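Local atomic coordinates of amidase, hydantoinase/carbamoylase family (PDB entry 5I4M), a protein that probably hydrolyses N-carbamoyl-L-amino acids, as a dimeric two-zinc amidase of the peptidase M20 family. Residues His211-Gly215 / Pro216-Ala220; Ala350-Ser353 / Ala354-Ala357; Gly400-Asn404 / Glu405-Ala409; Asp408-Pro411 / Ala412-Glu415. All blocks are in the same frame, centred on the assembly; numbering follows the deposited sequence.

In the fold
Interactions 1, 2 and 3 follow in series along the chain, and 4 starts where 3 ends, sharing Asp408 and Ala409. Interactions 1, 2 and 4 are helix starts: strand 206-212 leads to helix 217-220, strand 337-350 to helix 353-365, and the loop after strand 390-395 to helix 411-429. Interaction 3 is that loop, with a beta turn. Interactions 1 and 3 touch, their centres about 10 Å apart, and place His211 and His403, ligands of the two zinc ions, round one 3-phosphoglyceric acid at the subunit interface. The N-caps of 4, about 12 Å from both between centres, and of 2, about 20 Å from interaction 1, lie on its outskirts.

Interaction 1. Residues His211-Gly215 / Pro216-Ala220; sequences HIEQG and PILEA. With ZN (zinc ion), chain C; 3PG (3-phosphoglyceric acid), chain E.
Glu213 lays its carboxylate across the first turn of helix 217-220, each oxygen taking one backbone N-H: OE2 accepts from Leu218 N at 2.8 Å, and OE1 from Ile217 N at 3.0 Å. The first bond is nearly straight (165°) but reaches OE2 19° out of the carboxylate plane, on the syn side; the second uses the syn lone pair of OE1. With CG anti to the backbone N (chi1 179°) and an extended chain beyond it, Glu213 spans the bend at Gly215-Pro216. The carboxylate oxygens also pack on aliphatic carbon: OE2 lies 3.2 Å from Leu218 CG, OE1 3.3 Å from Ile217 CB. A water bridges Gly215 O and Glu219 N, while Phe394 of strand 390-395 covers Glu213 and Leu218. At the strand end, His211 binds one zinc ion through NE2 at 2.2 Å, together with His104, Asp115, O2P and O4P of 3-phosphoglyceric acid and a water. Its ND1 donates to Ile212 O at 2.8 Å, in the carbonyl plane, which holds the ring's rotation. Gln214 NE2 donates to O3P of 3-phosphoglyceric acid at 2.9 Å. The two N-H bonds fix the carboxylate's rotation and pin the helix to the loop that presents His211 and Gln214. They would probably favour the charged form of Glu213, although Gly215 O, 3.1 Å from both OE1 and OE2, would work against it.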
loop_
_atom_site.group_PDB
_atom_site.type_symbol
_atom_site.label_atom_id
_atom_site.label_comp_id
_atom_site.label_asym_id
_atom_site.label_seq_id
_atom_site.Cartn_x
_atom_site.Cartn_y
_atom_site.Cartn_z
ATOM N N HIS A 211 12.003 25.266 -16.843
ATOM C CA HIS A 211 11.150 24.463 -15.963
ATOM C C HIS A 211 10.304 25.382 -15.093
ATOM O O HIS A 211 10.698 26.513 -14.808
ATOM C CB HIS A 211 12.007 23.559 -15.071
ATOM C CG HIS A 211 11.319 22.310 -14.616
ATOM N ND1 HIS A 211 10.345 22.306 -13.638
ATOM C CD2 HIS A 211 11.492 21.017 -14.984
ATOM C CE1 HIS A 211 9.945 21.060 -13.428
ATOM N NE2 HIS A 211 10.623 20.261 -14.234
ATOM N N ILE A 212 9.135 24.898 -14.661
ATOM C CA ILE A 212 8.398 25.662 -13.662
ATOM C C ILE A 212 9.116 25.527 -12.323
ATOM O O ILE A 212 9.794 24.524 -12.053
ATOM C CB ILE A 212 6.927 25.217 -13.545
ATOM C CG1 ILE A 212 6.840 23.721 -13.234
ATOM C CG2 ILE A 212 6.151 25.560 -14.817
ATOM C CD1 ILE A 212 5.534 23.333 -12.569
ATOM N N GLU A 213 8.952 26.539 -11.468
ATOM C CA GLU A 213 9.681 26.564 -10.200
ATOM C C GLU A 213 9.356 25.357 -9.317
ATOM O O GLU A 213 10.247 24.810 -8.649
ATOM C CB GLU A 213 9.370 27.851 -9.443
ATOM C CG GLU A 213 10.099 27.904 -8.102
ATOM C CD GLU A 213 9.582 29.003 -7.200
ATOM O OE1 GLU A 213 9.715 28.871 -5.970
ATOM O OE2 GLU A 213 9.029 29.985 -7.720
ATOM N N GLN A 214 8.081 24.961 -9.268
ATOM C CA GLN A 214 7.560 23.918 -8.388
ATOM C C GLN A 214 7.554 24.345 -6.926
ATOM O O GLN A 214 7.419 23.504 -6.030
ATOM C CB GLN A 214 8.327 22.601 -8.561
ATOM C CG GLN A 214 8.306 22.122 -10.005
ATOM C CD GLN A 214 9.083 20.847 -10.191
ATOM O OE1 GLN A 214 10.309 20.855 -10.122
ATOM N NE2 GLN A 214 8.377 19.742 -10.434
ATOM N N GLY A 215 7.697 25.642 -6.681
ATOM C CA GLY A 215 7.555 26.226 -5.368
ATOM C C GLY A 215 6.972 27.621 -5.490
ATOM O O GLY A 215 6.759 28.124 -6.598
ATOM N N PRO A 216 6.743 28.289 -4.359
ATOM C CA PRO A 216 5.899 29.491 -4.342
ATOM C C PRO A 216 6.621 30.821 -4.492
ATOM O O PRO A 216 5.942 31.854 -4.509
ATOM C CB PRO A 216 5.262 29.401 -2.953
ATOM C CG PRO A 216 6.396 28.857 -2.109
ATOM C CD PRO A 216 7.054 27.811 -2.998
ATOM N N ILE A 217 7.954 30.822 -4.603
ATOM C CA ILE A 217 8.738 32.045 -4.404
ATOM C C ILE A 217 8.503 33.044 -5.526
ATOM O O ILE A 217 8.219 34.221 -5.276
ATOM C CB ILE A 217 10.233 31.699 -4.271
ATOM C CG1 ILE A 217 10.468 30.890 -2.989
ATOM C CG2 ILE A 217 11.089 32.956 -4.288
ATOM C CD1 ILE A 217 11.869 30.298 -2.897
ATOM N N LEU A 218 8.681 32.618 -6.779
ATOM C CA LEU A 218 8.577 33.573 -7.875
ATOM C C LEU A 218 7.190 34.202 -7.927
ATOM O O LEU A 218 7.061 35.416 -8.117
ATOM C CB LEU A 218 8.909 32.902 -9.206
ATOM C CG LEU A 218 10.342 32.402 -9.347
ATOM C CD1 LEU A 218 10.514 31.662 -10.687
ATOM C CD2 LEU A 218 11.319 33.577 -9.228
ATOM N N GLU A 219 6.138 33.393 -7.758
ATOM C CA GLU A 219 4.793 33.967 -7.743
ATOM C C GLU A 219 4.603 34.889 -6.547
ATOM O O GLU A 219 4.041 35.981 -6.685
ATOM C CB GLU A 219 3.726 32.870 -7.731
ATOM C CG GLU A 219 2.305 33.436 -7.613
ATOM C CD GLU A 219 1.260 32.361 -7.373
ATOM O OE1 GLU A 219 0.263 32.327 -8.120
ATOM O OE2 GLU A 219 1.436 31.549 -6.436
ATOM N N ALA A 220 5.054 34.465 -5.362
ATOM C CA ALA A 220 4.826 35.278 -4.170
ATOM C C ALA A 220 5.584 36.597 -4.237
ATOM O O ALA A 220 5.146 37.595 -3.649
ATOM C CB ALA A 220 5.208 34.494 -2.913
HETATM ZN ZN ZN C . 10.580 18.079 -13.728
HETATM C C1 3PG E . 12.689 15.355 -7.859
HETATM O O1 3PG E . 11.842 14.807 -7.130
HETATM O O2 3PG E . 13.233 16.441 -7.565
HETATM C C2 3PG E . 13.060 14.664 -9.139
HETATM O O3 3PG E . 14.339 15.132 -9.604
HETATM C C3 3PG E . 12.006 14.987 -10.173
HETATM O O1P 3PG E . 12.032 16.388 -10.452
HETATM P P 3PG E . 10.762 17.072 -11.227
HETATM O O2P 3PG E . 10.418 16.153 -12.375
HETATM O O3P 3PG E . 9.671 17.114 -10.166
HETATM O O4P 3PG E . 11.309 18.437 -11.683
HETATM O O HOH W 1 6.124 30.329 -7.982
HETATM O O HOH W 2 12.735 18.029 -14.084
#

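Interaction 2. Residues Ala350-Ser353 / Ala354-Ala357; sequences AFDS and ACVA
Asp352 is the N-cap of helix 353-365, and its OD2 accepts from Cys355 N at 2.9 Å. The anti lone pair of OD2 is used, and the N-H...O angle is 156°. A chi1 of 175° swings the carboxylate forward over the exposed first turn, where the amides have no preceding carbonyl to donate to. Its other oxygen is served by water: one molecule donates to OD1 at 2.9 Å and accepts from Ala354 N at 3.2 Å, so this amide too has an acceptor. Asp352 caps with its side chain, while its carbonyl takes the first regular helical bond, Val356 N to Asp352 O (2.9 Å), nearly in line with the carbonyl; Ala357 N to Ser353 O (2.9 Å) follows. Beneath the polar end, Val356 CG2 meets Phe351 CB at 4.1 Å, and Cys355 SG lies 3.6 Å from Asp352 OD2. Ser353 and Ala354 are on the exposed side. The Phe351 ring turns from the helix to pack on Val228 and Ala231 of strand 225-242 and on Met392 of strand 390-395. Val356 and Cys355 rest on Ser391 of the latter strand, and Arg428 of helix 411-429 touches both Asp352 and Cys355.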
loop_
_atom_site.group_PDB
_atom_site.type_symbol
_atom_site.label_atom_id
_atom_site.label_comp_id
_atom_site.label_asym_id
_atom_site.label_seq_id
_atom_site.Cartn_x
_atom_site.Cartn_y
_atom_site.Cartn_z
ATOM N N ALA A 350 26.368 23.975 -8.320
ATOM C CA ALA A 350 26.287 25.338 -8.819
ATOM C C ALA A 350 26.276 25.302 -10.340
ATOM O O ALA A 350 27.064 24.578 -10.959
ATOM C CB ALA A 350 27.470 26.167 -8.309
ATOM N N PHE A 351 25.381 26.070 -10.941
ATOM C CA PHE A 351 25.322 26.083 -12.390
ATOM C C PHE A 351 26.406 27.003 -12.945
ATOM O O PHE A 351 27.032 27.782 -12.215
ATOM C CB PHE A 351 23.922 26.487 -12.852
ATOM C CG PHE A 351 22.904 25.384 -12.690
ATOM C CD1 PHE A 351 23.077 24.168 -13.341
ATOM C CD2 PHE A 351 21.799 25.548 -11.862
ATOM C CE1 PHE A 351 22.145 23.129 -13.183
ATOM C CE2 PHE A 351 20.872 24.517 -11.698
ATOM C CZ PHE A 351 21.041 23.319 -12.362
ATOM N N ASP A 352 26.651 26.882 -14.251
ATOM C CA ASP A 352 27.766 27.585 -14.883
ATOM C C ASP A 352 27.518 29.091 -14.881
ATOM O O ASP A 352 26.433 29.546 -15.246
ATOM C CB ASP A 352 27.963 27.081 -16.314
ATOM C CG ASP A 352 29.033 27.861 -17.063
ATOM O OD1 ASP A 352 30.237 27.530 -16.925
ATOM O OD2 ASP A 352 28.671 28.810 -17.785
ATOM N N SER A 353 28.544 29.867 -14.508
ATOM C CA SER A 353 28.341 31.300 -14.307
ATOM C C SER A 353 28.038 32.021 -15.617
ATOM O O SER A 353 27.236 32.958 -15.633
ATOM C CB SER A 353 29.556 31.918 -13.615
ATOM O OG SER A 353 30.727 31.753 -14.388
ATOM N N ALA A 354 28.662 31.608 -16.724
ATOM C CA ALA A 354 28.356 32.257 -17.998
ATOM C C ALA A 354 26.949 31.906 -18.469
ATOM O O ALA A 354 26.247 32.754 -19.038
ATOM C CB ALA A 354 29.383 31.870 -19.059
ATOM N N CYS A 355 26.521 30.663 -18.247
ATOM C CA CYS A 355 25.152 30.298 -18.582
ATOM C C CYS A 355 24.161 31.094 -17.744
ATOM O O CYS A 355 23.151 31.592 -18.260
ATOM C CB CYS A 355 24.945 28.794 -18.385
ATOM S SG CYS A 355 25.760 27.793 -19.657
ATOM N N VAL A 356 24.422 31.206 -16.444
ATOM C CA VAL A 356 23.548 31.991 -15.577
ATOM C C VAL A 356 23.465 33.432 -16.074
ATOM O O VAL A 356 22.382 34.023 -16.140
ATOM C CB VAL A 356 24.047 31.910 -14.120
ATOM C CG1 VAL A 356 23.362 32.950 -13.246
ATOM C CG2 VAL A 356 23.832 30.500 -13.555
ATOM N N ALA A 357 24.606 34.010 -16.448
ATOM C CA ALA A 357 24.614 35.380 -16.948
ATOM C C ALA A 357 23.799 35.513 -18.228
ATOM O O ALA A 357 23.133 36.533 -18.445
ATOM C CB ALA A 357 26.051 35.839 -17.184
HETATM O O HOH W 3 31.437 30.103 -16.492
#

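Interaction 3. Residues Gly400-Asn404 / Glu405-Ala409; sequences GISHN and EIEDA. With ZN (zinc ion), chain D; 3PG (3-phosphoglyceric acid), chain E.
Ser402 and Glu407 meet hydroxyl to carboxylate across the loop: Ser402 OG donates to Glu407 OE1 at 2.6 Å, approaching nearly along the C-O bond. Glu407 reaches it fully stretched (chi1 180°), its CG passing 3.5 Å from Ile401 O. A water donates to the same OE1 at 2.7 Å and accepts from His403 N. The other oxygen, OE2, accepts from the amides of Phe114 and Asp115, so the buried group is gripped at both ends. Asn404 turns the chain. Its carbonyl O accepts from Glu407 N at 3.0 Å to close a type I beta turn, from a donor lying well above the carbonyl plane, whereas its side-chain OD1 takes Ile406 N at 3.0 Å in plane, on a lone pair and almost straight (172°). This second bond makes an Asx turn; Asn404 ND2 hydrogen-bonds Glu245 O of the second subunit. Ile406 lies obliquely against Ile401, in one of the two modelled conformers of the latter. His403 holds the other zinc ion by NE2 at 2.1 Å, beside O2P and O3P of 3-phosphoglyceric acid, Glu150 and Asp115, which bridges both ions; its ND1 hydrogen-bonds Asn296 O of the second subunit, and its ring stacks on His247 of that subunit. Ser402 OG also receives Gln214 NE2, a ligand-binding side chain, so Glu407 serves as a second-shell group, linked directly to the amide of Asp115, through water to that of His403, and through Ser402 to a phosphate-binding glutamine.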
loop_
_atom_site.group_PDB
_atom_site.type_symbol
_atom_site.label_atom_id
_atom_site.label_comp_id
_atom_site.label_asym_id
_atom_site.label_seq_id
_atom_site.Cartn_x
_atom_site.Cartn_y
_atom_site.Cartn_z
ATOM N N GLY A 400 2.543 27.783 -6.120
ATOM C CA GLY A 400 3.758 27.006 -6.016
ATOM C C GLY A 400 3.583 25.506 -5.972
ATOM O O GLY A 400 4.496 24.806 -5.533
ATOM N N ILE A 401 2.458 24.968 -6.442
ATOM C CA ILE A 401 2.208 23.542 -6.275
ATOM C C ILE A 401 2.655 22.785 -7.518
ATOM O O ILE A 401 2.460 23.224 -8.661
ATOM C CB ILE A 401 0.734 23.253 -5.934
ATOM C CG1 ILE A 401 0.573 21.757 -5.621
ATOM C CG2 ILE A 401 -0.176 23.686 -7.054
ATOM C CD1 ILE A 401 -0.222 21.463 -4.360
ATOM N N SER A 402 3.272 21.634 -7.285
ATOM C CA SER A 402 3.647 20.706 -8.332
ATOM C C SER A 402 3.481 19.310 -7.760
ATOM O O SER A 402 3.302 19.136 -6.549
ATOM C CB SER A 402 5.076 20.954 -8.823
ATOM O OG SER A 402 5.388 20.107 -9.912
ATOM N N HIS A 403 3.517 18.316 -8.645
ATOM C CA HIS A 403 3.221 16.927 -8.294
ATOM C C HIS A 403 1.806 16.782 -7.737
ATOM O O HIS A 403 1.518 15.883 -6.943
ATOM C CB HIS A 403 4.281 16.361 -7.343
ATOM C CG HIS A 403 5.575 16.059 -8.044
ATOM N ND1 HIS A 403 6.592 15.323 -7.479
ATOM C CD2 HIS A 403 5.997 16.390 -9.291
ATOM C CE1 HIS A 403 7.588 15.216 -8.344
ATOM N NE2 HIS A 403 7.251 15.853 -9.453
ATOM N N ASN A 404 0.923 17.663 -8.209
ATOM C CA ASN A 404 -0.513 17.649 -7.971
ATOM C C ASN A 404 -1.161 18.015 -9.301
ATOM O O ASN A 404 -0.607 18.810 -10.063
ATOM C CB ASN A 404 -0.894 18.649 -6.852
ATOM C CG ASN A 404 -2.374 18.586 -6.454
ATOM O OD1 ASN A 404 -3.274 18.727 -7.287
ATOM N ND2 ASN A 404 -2.622 18.393 -5.158
ATOM N N GLU A 405 -2.305 17.406 -9.601
ATOM C CA GLU A 405 -2.921 17.600 -10.909
ATOM C C GLU A 405 -3.424 19.025 -11.137
ATOM O O GLU A 405 -3.685 19.390 -12.290
ATOM C CB GLU A 405 -4.056 16.592 -11.075
ATOM C CG GLU A 405 -3.552 15.157 -11.114
ATOM C CD GLU A 405 -4.572 14.152 -10.638
ATOM O OE1 GLU A 405 -5.486 13.812 -11.413
ATOM O OE2 GLU A 405 -4.457 13.694 -9.485
ATOM N N ILE A 406 -3.543 19.841 -10.083
ATOM C CA ILE A 406 -3.938 21.236 -10.245
ATOM C C ILE A 406 -2.758 22.153 -10.536
ATOM O O ILE A 406 -2.944 23.372 -10.598
ATOM C CB ILE A 406 -4.675 21.778 -9.001
ATOM C CG1 ILE A 406 -3.717 21.854 -7.810
ATOM C CG2 ILE A 406 -5.910 20.930 -8.691
ATOM C CD1 ILE A 406 -4.329 22.452 -6.571
ATOM N N GLU A 407 -1.561 21.605 -10.715
ATOM C CA GLU A 407 -0.404 22.392 -11.130
ATOM C C GLU A 407 -0.765 23.290 -12.309
ATOM O O GLU A 407 -1.452 22.864 -13.243
ATOM C CB GLU A 407 0.725 21.427 -11.506
ATOM C CG GLU A 407 2.015 22.068 -11.969
ATOM C CD GLU A 407 2.938 21.037 -12.558
ATOM O OE1 GLU A 407 3.636 20.341 -11.780
ATOM O OE2 GLU A 407 2.929 20.892 -13.803
ATOM N N ASP A 408 -0.329 24.550 -12.257
ATOM C CA ASP A 408 -0.800 25.497 -13.260
ATOM C C ASP A 408 0.198 26.627 -13.461
ATOM O O ASP A 408 0.981 26.955 -12.565
ATOM C CB ASP A 408 -2.167 26.069 -12.867
ATOM C CG ASP A 408 -2.977 26.545 -14.066
ATOM O OD1 ASP A 408 -2.582 26.277 -15.230
ATOM O OD2 ASP A 408 -4.030 27.177 -13.833
ATOM N N ALA A 409 0.148 27.220 -14.655
ATOM C CA ALA A 409 0.974 28.375 -14.996
ATOM C C ALA A 409 0.169 29.277 -15.919
ATOM O O ALA A 409 -0.723 28.812 -16.628
ATOM C CB ALA A 409 2.279 27.958 -15.670
HETATM ZN ZN ZN D . 8.357 16.085 -11.274
HETATM C C1 3PG E . 12.689 15.355 -7.859
HETATM O O1 3PG E . 11.842 14.807 -7.130
HETATM O O2 3PG E . 13.233 16.441 -7.565
HETATM C C2 3PG E . 13.060 14.664 -9.139
HETATM O O3 3PG E . 14.339 15.132 -9.604
HETATM C C3 3PG E . 12.006 14.987 -10.173
HETATM O O1P 3PG E . 12.032 16.388 -10.452
HETATM P P 3PG E . 10.762 17.072 -11.227
HETATM O O2P 3PG E . 10.418 16.153 -12.375
HETATM O O3P 3PG E . 9.671 17.114 -10.166
HETATM O O4P 3PG E . 11.309 18.437 -11.683
HETATM O O HOH W 4 1.068 25.204 -9.793
HETATM O O HOH W 5 3.652 17.615 -11.592
#

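Interaction 4. Residues Asp408-Pro411 / Ala412-Glu415; sequences DATP and AWIE
Thr410 sits over the indole of Trp413 and caps the helix below it with the same side chain. OG1 accepts from Trp413 N at 3.0 Å, in a bond of 166°, and also hangs 3.2 Å above the Trp413 ring plane on one face, nearer the ring's edge than its middle. The methyl takes the neighbouring place: CG2 stands 4.0 Å from the centroid of the six-membered ring and 8° off its normal, a CH-pi contact. The first torsion explains the pairing, since chi1 of 69° tucks OG1 against the backbone and turns it back over the helix start, leaving CG2 to cover the outer ring. Next to it Ala409 wedges in, its CB 4.1 Å from Trp413 CE3 and 3.9 Å from Ile414 CD1. This is the tightly packed side, continued by Pro396 and Ile398 against the indole and by Leu32, Trp33 and Leu36 of helix 29-39 against Ile414. Structurally it is a threonine N-cap with proline as the first helical residue, opening helix 411-429, the last helix of the chain. The backbone bonds start at once, Ile414 N to Thr410 O at 3.0 Å and Glu415 N to Pro411 O at 2.9 Å. Toward solvent the contact is looser. Pro411, against Trp33, and Ala412 are exposed in the assembly but meet a neighbouring molecule in the crystal. Glu415 stretches out fully, its OE2 accepting from a water at 2.6 Å that also donates weakly to Pro411 O. On the loop side, Asp408 OD1 takes a weak bond from Ala409 N and forms a salt bridge with Arg113.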
loop_
_atom_site.group_PDB
_atom_site.type_symbol
_atom_site.label_atom_id
_atom_site.label_comp_id
_atom_site.label_asym_id
_atom_site.label_seq_id
_atom_site.Cartn_x
_atom_site.Cartn_y
_atom_site.Cartn_z
ATOM N N ASP A 408 -0.329 24.550 -12.257
ATOM C CA ASP A 408 -0.800 25.497 -13.260
ATOM C C ASP A 408 0.198 26.627 -13.461
ATOM O O ASP A 408 0.981 26.955 -12.565
ATOM C CB ASP A 408 -2.167 26.069 -12.867
ATOM C CG ASP A 408 -2.977 26.545 -14.066
ATOM O OD1 ASP A 408 -2.582 26.277 -15.230
ATOM O OD2 ASP A 408 -4.030 27.177 -13.833
ATOM N N ALA A 409 0.148 27.220 -14.655
ATOM C CA ALA A 409 0.974 28.375 -14.996
ATOM C C ALA A 409 0.169 29.277 -15.919
ATOM O O ALA A 409 -0.723 28.812 -16.628
ATOM C CB ALA A 409 2.279 27.958 -15.670
ATOM N N THR A 410 0.475 30.566 -15.895
ATOM C CA THR A 410 -0.245 31.470 -16.784
ATOM C C THR A 410 0.390 31.479 -18.172
ATOM O O THR A 410 1.589 31.231 -18.315
ATOM C CB THR A 410 -0.233 32.892 -16.242
ATOM O OG1 THR A 410 1.102 33.408 -16.324
ATOM C CG2 THR A 410 -0.720 32.921 -14.804
ATOM N N PRO A 411 -0.392 31.785 -19.208
ATOM C CA PRO A 411 0.210 31.987 -20.538
ATOM C C PRO A 411 1.361 32.980 -20.539
ATOM O O PRO A 411 2.377 32.749 -21.213
ATOM C CB PRO A 411 -0.984 32.478 -21.376
ATOM C CG PRO A 411 -2.171 31.813 -20.726
ATOM C CD PRO A 411 -1.868 31.776 -19.251
ATOM N N ALA A 412 1.235 34.079 -19.786
ATOM C CA ALA A 412 2.317 35.059 -19.695
ATOM C C ALA A 412 3.612 34.421 -19.200
ATOM O O ALA A 412 4.682 34.647 -19.779
ATOM C CB ALA A 412 1.911 36.216 -18.783
ATOM N N TRP A 413 3.542 33.639 -18.113
ATOM C CA TRP A 413 4.746 32.987 -17.596
ATOM C C TRP A 413 5.330 32.025 -18.615
ATOM O O TRP A 413 6.550 31.970 -18.804
ATOM C CB TRP A 413 4.441 32.223 -16.305
ATOM C CG TRP A 413 4.067 33.077 -15.167
ATOM C CD1 TRP A 413 4.302 34.423 -15.015
ATOM C CD2 TRP A 413 3.375 32.651 -13.996
ATOM N NE1 TRP A 413 3.793 34.851 -13.814
ATOM C CE2 TRP A 413 3.217 33.785 -13.169
ATOM C CE3 TRP A 413 2.868 31.417 -13.562
ATOM C CZ2 TRP A 413 2.573 33.721 -11.934
ATOM C CZ3 TRP A 413 2.218 31.357 -12.331
ATOM C CH2 TRP A 413 2.073 32.505 -11.538
ATOM N N ILE A 414 4.474 31.211 -19.234
ATOM C CA ILE A 414 4.945 30.216 -20.193
ATOM C C ILE A 414 5.689 30.895 -21.336
ATOM O O ILE A 414 6.796 30.492 -21.707
ATOM C CB ILE A 414 3.758 29.371 -20.697
ATOM C CG1 ILE A 414 3.214 28.508 -19.561
ATOM C CG2 ILE A 414 4.152 28.493 -21.890
ATOM C CD1 ILE A 414 4.270 27.558 -18.964
ATOM N N GLU A 415 5.101 31.960 -21.888
ATOM C CA GLU A 415 5.734 32.667 -22.996
ATOM C C GLU A 415 7.036 33.332 -22.562
ATOM O O GLU A 415 8.043 33.264 -23.280
ATOM C CB GLU A 415 4.760 33.699 -23.580
ATOM C CG GLU A 415 5.345 34.575 -24.673
ATOM C CD GLU A 415 4.296 35.443 -25.328
ATOM O OE1 GLU A 415 4.647 36.274 -26.180
ATOM O OE2 GLU A 415 3.110 35.278 -24.995
HETATM O O HOH W 6 1.208 33.841 -23.951
#